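Local coordinates for transcriptional regulatory protein RcsB (Escherichia coli, PDB 5I4C) that acts as the DNA-binding response regulator of the Rcs phosphorelay, controlling transcription of genes for capsule synthesis, biofilm formation and cell division, at residues I7-H12 / L53-S58. Sequence-based numbering, arbitrary orientation.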
loop_
_atom_site.group_PDB
_atom_site.type_symbol
_atom_site.label_atom_id
_atom_site.label_comp_id
_atom_site.label_asym_id
_atom_site.label_seq_id
_atom_site.Cartn_x
_atom_site.Cartn_y
_atom_site.Cartn_z
ATOM N N ILE A 7 -17.227 -1.322 -2.920
ATOM C CA ILE A 7 -16.427 -0.331 -3.652
ATOM C C ILE A 7 -15.260 -0.016 -2.749
ATOM O O ILE A 7 -15.442 0.056 -1.520
ATOM C CB ILE A 7 -17.256 0.953 -3.892
ATOM C CG1 ILE A 7 -18.408 0.662 -4.831
ATOM C CG2 ILE A 7 -16.401 2.069 -4.397
ATOM C CD1 ILE A 7 -19.250 1.873 -5.083
ATOM N N ILE A 8 -14.095 0.184 -3.321
ATOM C CA ILE A 8 -12.940 0.509 -2.527
ATOM C C ILE A 8 -12.417 1.850 -2.998
ATOM O O ILE A 8 -12.322 2.101 -4.224
ATOM C CB ILE A 8 -11.881 -0.613 -2.540
ATOM C CG1 ILE A 8 -11.326 -0.902 -3.922
ATOM C CG2 ILE A 8 -12.483 -1.941 -2.085
ATOM C CD1 ILE A 8 -10.228 -2.003 -3.922
ATOM N N ALA A 9 -12.094 2.726 -2.051
ATOM C CA ALA A 9 -11.679 4.061 -2.414
ATOM C C ALA A 9 -10.495 4.513 -1.581
ATOM O O ALA A 9 -10.517 4.449 -0.338
ATOM C CB ALA A 9 -12.840 5.033 -2.283
ATOM N N ASP A 10 -9.417 4.854 -2.282
ATOM C CA ASP A 10 -8.170 5.326 -1.647
ATOM C C ASP A 10 -7.349 6.000 -2.700
ATOM O O ASP A 10 -7.333 5.536 -3.843
ATOM C CB ASP A 10 -7.365 4.188 -1.060
ATOM C CG ASP A 10 -6.278 4.696 -0.055
ATOM O OD1 ASP A 10 -6.543 4.833 1.125
ATOM O OD2 ASP A 10 -5.162 4.967 -0.419
ATOM N N ASP A 11 -6.626 7.033 -2.340
ATOM C CA ASP A 11 -5.839 7.700 -3.406
ATOM C C ASP A 11 -4.468 7.060 -3.616
ATOM O O ASP A 11 -3.663 7.642 -4.293
ATOM C CB ASP A 11 -5.775 9.223 -3.217
ATOM C CG ASP A 11 -5.071 9.626 -1.959
ATOM O OD1 ASP A 11 -5.157 8.842 -0.975
ATOM O OD2 ASP A 11 -4.469 10.734 -1.961
ATOM N N HIS A 12 -4.206 5.880 -3.026
ATOM C CA HIS A 12 -2.939 5.194 -3.221
ATOM C C HIS A 12 -3.190 3.907 -3.990
ATOM O O HIS A 12 -3.849 3.022 -3.459
ATOM C CB HIS A 12 -2.294 4.897 -1.871
ATOM C CG HIS A 12 -1.591 6.063 -1.280
ATOM N ND1 HIS A 12 -2.085 6.740 -0.195
ATOM C CD2 HIS A 12 -0.493 6.725 -1.667
ATOM C CE1 HIS A 12 -1.267 7.725 0.110
ATOM N NE2 HIS A 12 -0.303 7.748 -0.788
ATOM N N LEU A 53 -19.233 0.569 1.125
ATOM C CA LEU A 53 -18.119 1.404 0.709
ATOM C C LEU A 53 -16.971 1.293 1.702
ATOM O O LEU A 53 -17.175 1.557 2.891
ATOM C CB LEU A 53 -18.564 2.833 0.620
ATOM C CG LEU A 53 -17.399 3.793 0.339
ATOM C CD1 LEU A 53 -16.649 3.621 -0.969
ATOM C CD2 LEU A 53 -17.894 5.167 0.524
ATOM N N ILE A 54 -15.788 0.941 1.194
ATOM C CA ILE A 54 -14.556 0.874 1.966
ATOM C C ILE A 54 -13.673 2.052 1.540
ATOM O O ILE A 54 -13.157 2.068 0.425
ATOM C CB ILE A 54 -13.848 -0.461 1.756
ATOM C CG1 ILE A 54 -14.806 -1.600 2.065
ATOM C CG2 ILE A 54 -12.596 -0.548 2.612
ATOM C CD1 ILE A 54 -14.330 -2.950 1.584
ATOM N N THR A 55 -13.500 3.003 2.422
ATOM C CA THR A 55 -12.966 4.256 1.998
ATOM C C THR A 55 -11.954 4.893 2.977
ATOM O O THR A 55 -12.116 4.874 4.202
ATOM C CB THR A 55 -14.091 5.296 1.673
ATOM O OG1 THR A 55 -13.512 6.460 1.039
ATOM C CG2 THR A 55 -14.815 5.813 2.982
ATOM N N ASP A 56 -10.895 5.438 2.404
ATOM C CA ASP A 56 -9.999 6.363 3.092
ATOM C C ASP A 56 -10.728 7.725 3.321
ATOM O O ASP A 56 -11.655 8.057 2.585
ATOM C CB ASP A 56 -8.784 6.615 2.221
ATOM C CG ASP A 56 -7.679 7.313 2.968
ATOM O OD1 ASP A 56 -7.134 6.762 3.941
ATOM O OD2 ASP A 56 -7.367 8.416 2.584
ATOM N N LEU A 57 -10.348 8.462 4.344
ATOM C CA LEU A 57 -10.929 9.780 4.592
ATOM C C LEU A 57 -10.119 10.973 4.069
ATOM O O LEU A 57 -10.542 12.101 4.284
ATOM C CB LEU A 57 -11.136 9.935 6.068
ATOM C CG LEU A 57 -12.186 9.013 6.725
ATOM C CD1 LEU A 57 -12.247 9.338 8.199
ATOM C CD2 LEU A 57 -13.555 9.179 6.085
ATOM N N SER A 58 -9.004 10.732 3.373
ATOM C CA SER A 58 -8.124 11.787 2.905
ATOM C C SER A 58 -7.873 11.906 1.392
ATOM O O SER A 58 -6.831 12.433 0.981
ATOM C CB SER A 58 -6.744 11.600 3.588
ATOM O OG SER A 58 -6.855 12.198 4.871
HETATM O O HOH W 1 -5.163 9.096 1.852
#
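Asp10 and Asp56 face each other toward the C-terminal side of the neighbouring parallel strands 4-9 and 52-56, at the acidic end of the receiver-domain sheet. Their carboxylate planes are turned 62° apart. OD1 of Asp10 lies over the flank of Asp56, 3.1 Å from its CB. The OD1 atoms of Asp10 and Asp56, 3.5 Å apart, make no hydrogen bond with each other; both turn to Lys109, which forms a salt bridge to each.

The other carboxylate oxygens serve the backbone. OD2 of Asp10 takes the N-H of His12 on its anti side, an Asx turn just before helix 13-23, while OD2 of Asp56 receives Ser58 N at 2.9 Å from well above its carboxylate plane, a second Asx turn. Asp11, its CG set between backbone N and carbonyl carbon (chi1 63°), accepts a hydrogen bond at OD1 from a water 2.8 Å away.

Behind this cluster, Ile54 N to Ile7 O, Ala9 N to Ile54 O and Asp56 N to Ala9 O fix the strand register. On one face Leu53 CD1 sits 3.8 Å from Ile7 CG2, and Thr55 OG1 flanks Ala9 CB; on the other, Ile8 and Ile54 meet loosely, with Ile8 packing on helix 13-23.

Asp56 is the predicted phosphorylation site. Three clustered acids with a lysine are consistent with the acidic pocket that holds magnesium in CheY-like receivers; here, unphosphorylated, Lys109 probably offsets part of the repulsion between Asp10 and Asp56.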